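Long-range contact in nicotinamide-nucleotide adenylyltransferase NadR family / Ribosylnicotinamide kinase (Lactococcus lactis subsp. cremoris, PDB 6GYE), which probably phosphorylates nicotinamide riboside, which it binds in its kinase domain, and belongs to the NadR family of nicotinamide-nucleotide adenylyltransferases: residues Y19-Q33 with D149-R161. Residues are numbered along the deposited sequence; the frame is centred on the assembly and turned at random.
Sequences YFGTFAPLHTGHQQQ and DRHDISLSATQIR. With SO4 (sulfate ion), chain E; SO4 (sulfate ion), chain H.
Both terminal nitrogens of Arg150 close end-on upon one backbone oxygen, Phe20 O, at 2.7 Å from NH1 and 2.9 Å from NH2, while the same guanidinium lies nearly flat over a face of the Tyr19 ring, the planes 11° apart. Bends at chi2 and chi3 (-72° and -80°) fold the arginine chain back to the end of strand 15-21. NH1 also donates to O1 of a sulfate, an oxygen that His30 NE2 meets almost straight at 2.7 Å; Thr22 OG1 and the backbone N of Phe23 bind two of the ion's other oxygens, O3 and O2. Strand 15-21 is central in a five-stranded parallel sheet, and His27-Thr28-Gly29-His30 fits the HIGH-type motif of nucleotidylyltransferases, consistent with the sulfate occupying a nucleotide phosphate site. With an alanine in place of Arg150, Phe20 O would probably lose both these donors and the Tyr19 face its flat cover. The motif's first histidine faces helix 151-162: His27 NE2 donates to Ile153 O (3.1 Å), which Ala157 N reaches from the opposite face of the carbonyl plane, and Ser156 CB sits over the imidazole face. His27, the N-cap of helix 28-40, accepts from Gly29 N at ND1, and with NE2 also bonded the ring's rotation is set. Ile153 CG2 lies over a face of the His30 ring, and Ile153 CD1 meets the Gln33 amide, whose OE1 accepts from Tyr19 OH. Farther along, Arg161 NH1 donates to Ala24 O from above its carbonyl plane (2.7 Å) and NH2 holds a second sulfate at O3. Pro25, after a cis peptide bond, sets CG 3.6 Å from Ile160 CG2.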
ATOM      1  N   TYR A  19      -4.790   8.851 -23.376  1.00 59.60           N
ATOM      2  CA  TYR A  19      -4.971   7.496 -22.868  1.00 61.50           C
ATOM      3  C   TYR A  19      -5.709   7.582 -21.544  1.00 60.07           C
ATOM      4  O   TYR A  19      -5.292   8.326 -20.652  1.00 65.64           O
ATOM      5  CB  TYR A  19      -3.624   6.776 -22.703  1.00 54.28           C
ATOM      6  CG  TYR A  19      -3.732   5.324 -22.303  1.00 52.81           C
ATOM      7  CD1 TYR A  19      -3.859   4.951 -20.971  1.00 53.50           C
ATOM      8  CD2 TYR A  19      -3.693   4.326 -23.258  1.00 50.85           C
ATOM      9  CE1 TYR A  19      -3.965   3.620 -20.618  1.00 54.73           C
ATOM     10  CE2 TYR A  19      -3.795   3.014 -22.915  1.00 57.33           C
ATOM     11  CZ  TYR A  19      -3.939   2.653 -21.600  1.00 58.14           C
ATOM     12  OH  TYR A  19      -4.037   1.305 -21.278  1.00 55.74           O
ATOM     13  N   PHE A  20      -6.815   6.845 -21.439  1.00 58.50           N
ATOM     14  CA  PHE A  20      -7.720   6.885 -20.298  1.00 63.61           C
ATOM     15  C   PHE A  20      -7.537   5.680 -19.397  1.00 65.66           C
ATOM     16  O   PHE A  20      -7.173   4.592 -19.852  1.00 70.57           O
ATOM     17  CB  PHE A  20      -9.180   6.880 -20.742  1.00 64.15           C
ATOM     18  CG  PHE A  20      -9.613   8.096 -21.470  1.00 60.42           C
ATOM     19  CD1 PHE A  20     -10.098   9.184 -20.777  1.00 59.76           C
ATOM     20  CD2 PHE A  20      -9.597   8.135 -22.849  1.00 66.20           C
ATOM     21  CE1 PHE A  20     -10.547  10.304 -21.451  1.00 63.67           C
ATOM     22  CE2 PHE A  20     -10.043   9.259 -23.536  1.00 64.19           C
ATOM     23  CZ  PHE A  20     -10.519  10.337 -22.836  1.00 63.78           C
ATOM     24  N   GLY A  21      -7.852   5.870 -18.121  1.00 60.14           N
ATOM     25  CA  GLY A  21      -7.973   4.742 -17.210  1.00 58.33           C
ATOM     26  C   GLY A  21      -8.445   5.223 -15.856  1.00 59.41           C
ATOM     27  O   GLY A  21      -8.402   6.418 -15.553  1.00 57.51           O
ATOM     28  N   THR A  22      -8.903   4.262 -15.044  1.00 58.67           N
ATOM     29  CA  THR A  22      -9.097   4.516 -13.613  1.00 66.69           C
ATOM     30  C   THR A  22      -7.830   4.211 -12.798  1.00 66.00           C
ATOM     31  O   THR A  22      -7.557   4.889 -11.800  1.00 68.24           O
ATOM     32  CB  THR A  22     -10.286   3.719 -13.067  1.00 67.22           C
ATOM     33  OG1 THR A  22     -10.187   2.364 -13.489  1.00 80.71           O
ATOM     34  CG2 THR A  22     -11.601   4.280 -13.580  1.00 66.26           C
ATOM     35  N   PHE A  23      -7.064   3.190 -13.189  1.00 58.98           N
ATOM     36  CA  PHE A  23      -5.743   2.889 -12.618  1.00 54.64           C
ATOM     37  C   PHE A  23      -5.801   2.555 -11.126  1.00 58.33           C
ATOM     38  O   PHE A  23      -5.129   3.173 -10.293  1.00 60.76           O
ATOM     39  CB  PHE A  23      -4.777   4.050 -12.855  1.00 52.24           C
ATOM     40  CG  PHE A  23      -4.620   4.422 -14.287  1.00 54.54           C
ATOM     41  CD1 PHE A  23      -3.948   3.588 -15.155  1.00 52.47           C
ATOM     42  CD2 PHE A  23      -5.149   5.613 -14.769  1.00 57.38           C
ATOM     43  CE1 PHE A  23      -3.794   3.932 -16.489  1.00 61.21           C
ATOM     44  CE2 PHE A  23      -4.979   5.975 -16.086  1.00 54.45           C
ATOM     45  CZ  PHE A  23      -4.300   5.131 -16.952  1.00 58.77           C
ATOM     46  N   ALA A  24      -6.600   1.541 -10.806  1.00 58.42           N
ATOM     47  CA  ALA A  24      -6.808   1.064  -9.439  1.00 61.74           C
ATOM     48  C   ALA A  24      -6.585  -0.445  -9.385  1.00 65.00           C
ATOM     49  O   ALA A  24      -7.518  -1.211  -9.116  1.00 73.67           O
ATOM     50  CB  ALA A  24      -8.213   1.422  -8.953  1.00 60.77           C
ATOM     51  N   PRO A  25      -5.342  -0.911  -9.597  1.00 61.73           N
ATOM     52  CA  PRO A  25      -4.095  -0.168  -9.785  1.00 61.95           C
ATOM     53  C   PRO A  25      -3.613  -0.059 -11.219  1.00 57.17           C
ATOM     54  O   PRO A  25      -4.110  -0.753 -12.091  1.00 57.04           O
ATOM     55  CB  PRO A  25      -3.108  -1.013  -8.994  1.00 60.94           C
ATOM     56  CG  PRO A  25      -3.566  -2.429  -9.333  1.00 57.10           C
ATOM     57  CD  PRO A  25      -5.072  -2.356  -9.478  1.00 58.01           C
ATOM     58  N   LEU A  26      -2.636   0.820 -11.438  1.00 58.93           N
ATOM     59  CA  LEU A  26      -1.803   0.760 -12.632  1.00 57.30           C
ATOM     60  C   LEU A  26      -1.055  -0.569 -12.675  1.00 56.69           C
ATOM     61  O   LEU A  26      -0.513  -1.013 -11.659  1.00 57.74           O
ATOM     62  CB  LEU A  26      -0.817   1.929 -12.618  1.00 50.89           C
ATOM     63  CG  LEU A  26       0.269   1.996 -13.690  1.00 45.97           C
ATOM     64  CD1 LEU A  26      -0.345   2.285 -15.040  1.00 47.64           C
ATOM     65  CD2 LEU A  26       1.259   3.099 -13.320  1.00 44.31           C
ATOM     66  N   HIS A  27      -1.030  -1.221 -13.840  1.00 52.59           N
ATOM     67  CA  HIS A  27      -0.286  -2.474 -13.970  1.00 48.06           C
ATOM     68  C   HIS A  27       0.387  -2.531 -15.335  1.00 46.89           C
ATOM     69  O   HIS A  27       0.259  -1.615 -16.153  1.00 51.58           O
ATOM     70  CB  HIS A  27      -1.178  -3.700 -13.717  1.00 47.23           C
ATOM     71  CG  HIS A  27      -2.334  -3.826 -14.661  1.00 53.95           C
ATOM     72  ND1 HIS A  27      -2.186  -4.215 -15.978  1.00 53.28           N
ATOM     73  CD2 HIS A  27      -3.662  -3.637 -14.471  1.00 57.76           C
ATOM     74  CE1 HIS A  27      -3.375  -4.247 -16.560  1.00 55.37           C
ATOM     75  NE2 HIS A  27      -4.286  -3.906 -15.667  1.00 57.94           N
ATOM     76  N   THR A  28       1.132  -3.618 -15.576  1.00 45.22           N
ATOM     77  CA  THR A  28       1.982  -3.656 -16.759  1.00 50.15           C
ATOM     78  C   THR A  28       1.176  -3.701 -18.053  1.00 54.73           C
ATOM     79  O   THR A  28       1.696  -3.286 -19.097  1.00 55.21           O
ATOM     80  CB  THR A  28       2.964  -4.843 -16.703  1.00 45.48           C
ATOM     81  OG1 THR A  28       2.259  -6.036 -16.461  1.00 53.19           O
ATOM     82  CG2 THR A  28       3.943  -4.686 -15.571  1.00 51.32           C
ATOM     83  N   GLY A  29      -0.075  -4.185 -18.014  1.00 47.03           N
ATOM     84  CA  GLY A  29      -0.927  -4.093 -19.195  1.00 46.16           C
ATOM     85  C   GLY A  29      -1.132  -2.654 -19.642  1.00 60.68           C
ATOM     86  O   GLY A  29      -0.959  -2.329 -20.820  1.00 52.45           O
ATOM     87  N   HIS A  30      -1.495  -1.767 -18.699  1.00 47.78           N
ATOM     88  CA  HIS A  30      -1.524  -0.333 -18.983  1.00 48.05           C
ATOM     89  C   HIS A  30      -0.192   0.128 -19.551  1.00 58.81           C
ATOM     90  O   HIS A  30      -0.137   0.851 -20.562  1.00 57.74           O
ATOM     91  CB  HIS A  30      -1.822   0.472 -17.714  1.00 54.22           C
ATOM     92  CG  HIS A  30      -3.181   0.235 -17.129  1.00 62.88           C
ATOM     93  ND1 HIS A  30      -3.361  -0.261 -15.854  1.00 60.08           N
ATOM     94  CD2 HIS A  30      -4.419   0.491 -17.613  1.00 61.07           C
ATOM     95  CE1 HIS A  30      -4.655  -0.339 -15.596  1.00 57.22           C
ATOM     96  NE2 HIS A  30      -5.318   0.115 -16.645  1.00 62.14           N
ATOM     97  N   GLN A  31       0.896  -0.252 -18.876  1.00 52.94           N
ATOM     98  CA  GLN A  31       2.186   0.353 -19.173  1.00 53.36           C
ATOM     99  C   GLN A  31       2.655  -0.017 -20.568  1.00 50.78           C
ATOM    100  O   GLN A  31       3.232   0.818 -21.269  1.00 53.84           O
ATOM    101  CB  GLN A  31       3.196  -0.044 -18.100  1.00 49.60           C
ATOM    102  CG  GLN A  31       2.838   0.596 -16.777  1.00 51.64           C
ATOM    103  CD  GLN A  31       3.472  -0.067 -15.559  1.00 53.19           C
ATOM    104  OE1 GLN A  31       3.065   0.200 -14.430  1.00 59.88           O
ATOM    105  NE2 GLN A  31       4.453  -0.940 -15.781  1.00 49.36           N
ATOM    106  N   GLN A  32       2.416  -1.262 -20.985  1.00 51.12           N
ATOM    107  CA  GLN A  32       2.789  -1.660 -22.337  1.00 59.75           C
ATOM    108  C   GLN A  32       2.009  -0.868 -23.374  1.00 57.99           C
ATOM    109  O   GLN A  32       2.564  -0.483 -24.408  1.00 61.52           O
ATOM    110  CB  GLN A  32       2.595  -3.167 -22.517  1.00 58.67           C
ATOM    111  CG  GLN A  32       3.721  -3.939 -21.836  1.00 75.59           C
ATOM    112  CD  GLN A  32       3.247  -5.186 -21.106  1.00 90.04           C
ATOM    113  OE1 GLN A  32       2.304  -5.847 -21.528  1.00 89.51           O
ATOM    114  NE2 GLN A  32       3.872  -5.476 -19.966  1.00 96.24           N
ATOM    115  N   GLN A  33       0.725  -0.602 -23.113  1.00 54.30           N
ATOM    116  CA  GLN A  33      -0.048   0.186 -24.068  1.00 56.93           C
ATOM    117  C   GLN A  33       0.432   1.626 -24.096  1.00 57.74           C
ATOM    118  O   GLN A  33       0.547   2.224 -25.174  1.00 59.75           O
ATOM    119  CB  GLN A  33      -1.543   0.136 -23.746  1.00 57.24           C
ATOM    120  CG  GLN A  33      -2.195  -1.196 -24.094  1.00 59.57           C
ATOM    121  CD  GLN A  33      -3.709  -1.111 -24.140  1.00 70.79           C
ATOM    122  OE1 GLN A  33      -4.318  -0.250 -23.502  1.00 75.21           O
ATOM    123  NE2 GLN A  33      -4.326  -2.011 -24.897  1.00 71.93           N
ATOM    124  N   ASP A 149      -8.910  -2.436 -27.678  1.00 91.27           N
ATOM    125  CA  ASP A 149      -9.501  -3.502 -26.891  1.00 87.96           C
ATOM    126  C   ASP A 149      -8.915  -3.442 -25.483  1.00 82.95           C
ATOM    127  O   ASP A 149      -7.695  -3.515 -25.306  1.00 85.78           O
ATOM    128  CB  ASP A 149      -9.235  -4.844 -27.556  1.00 94.16           C
ATOM    129  CG  ASP A 149     -10.082  -5.943 -26.995  1.00 99.35           C
ATOM    130  OD1 ASP A 149     -10.628  -5.738 -25.889  1.00 90.85           O
ATOM    131  OD2 ASP A 149     -10.231  -6.992 -27.676  1.00109.09           O
ATOM    132  N   ARG A 150      -9.776  -3.238 -24.491  1.00 73.83           N
ATOM    133  CA  ARG A 150      -9.344  -3.107 -23.110  1.00 73.84           C
ATOM    134  C   ARG A 150      -9.712  -4.318 -22.277  1.00 70.49           C
ATOM    135  O   ARG A 150      -9.396  -4.351 -21.083  1.00 74.41           O
ATOM    136  CB  ARG A 150      -9.946  -1.849 -22.464  1.00 69.71           C
ATOM    137  CG  ARG A 150      -9.396  -0.526 -22.972  1.00 70.83           C
ATOM    138  CD  ARG A 150      -7.976  -0.270 -22.503  1.00 73.39           C
ATOM    139  NE  ARG A 150      -7.862   0.234 -21.127  1.00 77.62           N
ATOM    140  CZ  ARG A 150      -7.579   1.503 -20.815  1.00 79.11           C
ATOM    141  NH1 ARG A 150      -7.464   1.889 -19.538  1.00 59.92           N
ATOM    142  NH2 ARG A 150      -7.412   2.397 -21.786  1.00 83.81           N
ATOM    143  N   HIS A 151     -10.335  -5.328 -22.878  1.00 62.88           N
ATOM    144  CA  HIS A 151     -10.833  -6.449 -22.091  1.00 67.39           C
ATOM    145  C   HIS A 151      -9.744  -7.086 -21.220  1.00 67.97           C
ATOM    146  O   HIS A 151      -9.953  -7.312 -20.023  1.00 71.76           O
ATOM    147  CB  HIS A 151     -11.462  -7.496 -22.999  1.00 60.30           C
ATOM    148  CG  HIS A 151     -11.856  -8.740 -22.269  1.00 63.97           C
ATOM    149  ND1 HIS A 151     -11.006  -9.814 -22.123  1.00 63.29           N
ATOM    150  CD2 HIS A 151     -12.997  -9.068 -21.614  1.00 68.04           C
ATOM    151  CE1 HIS A 151     -11.614 -10.761 -21.426  1.00 69.73           C
ATOM    152  NE2 HIS A 151     -12.824 -10.334 -21.107  1.00 69.10           N
ATOM    153  N   ASP A 152      -8.580  -7.377 -21.807  0.54 67.12           N
ATOM    154  CA  ASP A 152      -7.514  -8.019 -21.038  0.54 66.37           C
ATOM    155  C   ASP A 152      -6.993  -7.104 -19.935  0.54 64.01           C
ATOM    156  O   ASP A 152      -6.652  -7.571 -18.844  0.54 64.38           O
ATOM    157  CB  ASP A 152      -6.375  -8.452 -21.963  0.54 70.20           C
ATOM    158  CG  ASP A 152      -6.740  -9.660 -22.812  0.54 79.21           C
ATOM    159  OD1 ASP A 152      -7.936 -10.028 -22.845  0.54 88.75           O
ATOM    160  OD2 ASP A 152      -5.835 -10.248 -23.442  0.54 84.06           O
ATOM    161  N   ILE A 153      -6.935  -5.801 -20.191  1.00 62.46           N
ATOM    162  CA  ILE A 153      -6.466  -4.875 -19.172  1.00 62.26           C
ATOM    163  C   ILE A 153      -7.439  -4.824 -17.998  1.00 70.91           C
ATOM    164  O   ILE A 153      -7.026  -4.887 -16.830  1.00 66.01           O
ATOM    165  CB  ILE A 153      -6.206  -3.501 -19.804  1.00 63.11           C
ATOM    166  CG1 ILE A 153      -5.016  -3.666 -20.745  1.00 60.95           C
ATOM    167  CG2 ILE A 153      -5.934  -2.409 -18.731  1.00 56.10           C
ATOM    168  CD1 ILE A 153      -4.570  -2.405 -21.331  1.00 70.24           C
ATOM    169  N   SER A 154      -8.739  -4.748 -18.282  1.00 73.17           N
ATOM    170  CA  SER A 154      -9.735  -4.717 -17.215  1.00 69.70           C
ATOM    171  C   SER A 154      -9.744  -6.009 -16.411  1.00 63.42           C
ATOM    172  O   SER A 154      -9.836  -5.981 -15.179  1.00 70.11           O
ATOM    173  CB  SER A 154     -11.113  -4.461 -17.815  1.00 66.55           C
ATOM    174  OG  SER A 154     -11.262  -3.065 -17.982  1.00 88.63           O
ATOM    175  N   LEU A 155      -9.662  -7.150 -17.091  1.00 60.70           N
ATOM    176  CA  LEU A 155      -9.634  -8.433 -16.395  1.00 65.72           C
ATOM    177  C   LEU A 155      -8.400  -8.549 -15.503  1.00 74.97           C
ATOM    178  O   LEU A 155      -8.479  -9.100 -14.396  1.00 72.06           O
ATOM    179  CB  LEU A 155      -9.684  -9.576 -17.400  1.00 61.07           C
ATOM    180  CG  LEU A 155      -9.759 -10.967 -16.764  1.00 73.42           C
ATOM    181  CD1 LEU A 155     -11.028 -11.070 -15.928  1.00 69.65           C
ATOM    182  CD2 LEU A 155      -9.777 -12.057 -17.843  1.00 65.47           C
ATOM    183  N   SER A 156      -7.240  -8.089 -15.996  1.00 69.24           N
ATOM    184  CA  SER A 156      -6.031  -8.083 -15.180  1.00 67.66           C
ATOM    185  C   SER A 156      -6.236  -7.239 -13.936  1.00 62.90           C
ATOM    186  O   SER A 156      -5.899  -7.660 -12.825  1.00 64.68           O
ATOM    187  CB  SER A 156      -4.836  -7.567 -15.985  1.00 63.43           C
ATOM    188  OG  SER A 156      -4.408  -8.556 -16.902  1.00 66.17           O
ATOM    189  N   ALA A 157      -6.819  -6.048 -14.102  1.00 65.22           N
ATOM    190  CA  ALA A 157      -7.087  -5.200 -12.944  1.00 64.60           C
ATOM    191  C   ALA A 157      -8.005  -5.907 -11.953  1.00 67.28           C
ATOM    192  O   ALA A 157      -7.758  -5.889 -10.742  1.00 67.36           O
ATOM    193  CB  ALA A 157      -7.695  -3.875 -13.393  1.00 58.66           C
ATOM    194  N   THR A 158      -9.043  -6.575 -12.458  1.00 61.94           N
ATOM    195  CA  THR A 158      -9.963  -7.298 -11.585  1.00 69.27           C
ATOM    196  C   THR A 158      -9.255  -8.439 -10.855  1.00 70.37           C
ATOM    197  O   THR A 158      -9.462  -8.641  -9.652  1.00 72.79           O
ATOM    198  CB  THR A 158     -11.138  -7.824 -12.420  1.00 70.34           C
ATOM    199  OG1 THR A 158     -11.999  -6.729 -12.745  1.00 71.75           O
ATOM    200  CG2 THR A 158     -11.935  -8.867 -11.654  1.00 56.76           C
ATOM    201  N   GLN A 159      -8.397  -9.177 -11.562  1.00 65.38           N
ATOM    202  CA  GLN A 159      -7.663 -10.276 -10.939  1.00 62.03           C
ATOM    203  C   GLN A 159      -6.690  -9.768  -9.888  1.00 59.84           C
ATOM    204  O   GLN A 159      -6.513 -10.398  -8.843  1.00 65.08           O
ATOM    205  CB  GLN A 159      -6.944 -11.091 -12.020  1.00 65.27           C
ATOM    206  CG  GLN A 159      -7.928 -11.851 -12.946  1.00 66.83           C
ATOM    207  CD  GLN A 159      -7.286 -12.451 -14.199  1.00 75.69           C
ATOM    208  OE1 GLN A 159      -6.140 -12.167 -14.522  1.00 77.10           O
ATOM    209  NE2 GLN A 159      -8.055 -13.260 -14.928  1.00 87.52           N
ATOM    210  N   ILE A 160      -6.053  -8.627 -10.145  1.00 61.81           N
ATOM    211  CA  ILE A 160      -5.111  -8.064  -9.183  1.00 61.52           C
ATOM    212  C   ILE A 160      -5.830  -7.683  -7.895  1.00 65.21           C
ATOM    213  O   ILE A 160      -5.377  -8.006  -6.791  1.00 60.87           O
ATOM    214  CB  ILE A 160      -4.379  -6.867  -9.813  1.00 57.72           C
ATOM    215  CG1 ILE A 160      -3.411  -7.374 -10.875  1.00 58.02           C
ATOM    216  CG2 ILE A 160      -3.659  -6.033  -8.772  1.00 44.82           C
ATOM    217  CD1 ILE A 160      -2.765  -6.278 -11.663  1.00 49.45           C
ATOM    218  N   ARG A 161      -6.978  -7.012  -8.023  1.00 65.79           N
ATOM    219  CA  ARG A 161      -7.739  -6.611  -6.847  1.00 60.94           C
ATOM    220  C   ARG A 161      -8.262  -7.815  -6.072  1.00 63.19           C
ATOM    221  O   ARG A 161      -8.334  -7.769  -4.842  1.00 71.25           O
ATOM    222  CB  ARG A 161      -8.896  -5.699  -7.261  1.00 63.93           C
ATOM    223  CG  ARG A 161      -8.453  -4.302  -7.712  1.00 59.33           C
ATOM    224  CD  ARG A 161      -9.638  -3.372  -7.922  1.00 57.67           C
ATOM    225  NE  ARG A 161     -10.475  -3.804  -9.024  1.00 64.17           N
ATOM    226  CZ  ARG A 161     -10.341  -3.357 -10.269  1.00 73.20           C
ATOM    227  NH1 ARG A 161      -9.413  -2.455 -10.542  1.00 76.68           N
ATOM    228  NH2 ARG A 161     -11.121  -3.814 -11.238  1.00 79.41           N
TER
HETATM  229  S   SO4 E 403      -8.859   0.534 -15.718  1.00 76.80           S
HETATM  230  O1  SO4 E 403      -8.021   0.161 -16.852  1.00 76.22           O
HETATM  231  O2  SO4 E 403      -8.145   0.341 -14.451  1.00 81.70           O
HETATM  232  O3  SO4 E 403      -9.208   1.934 -15.934  1.00 82.28           O
HETATM  233  O4  SO4 E 403     -10.069  -0.284 -15.651  1.00 94.67           O
HETATM  234  S   SO4 H 406     -13.718  -5.322  -8.930  1.00185.21           S
HETATM  235  O1  SO4 H 406     -12.684  -6.331  -8.726  1.00186.35           O
HETATM  236  O2  SO4 H 406     -13.441  -4.172  -8.074  1.00185.70           O
HETATM  237  O3  SO4 H 406     -13.726  -4.913 -10.331  1.00185.09           O
HETATM  238  O4  SO4 H 406     -15.021  -5.883  -8.586  1.00187.07           O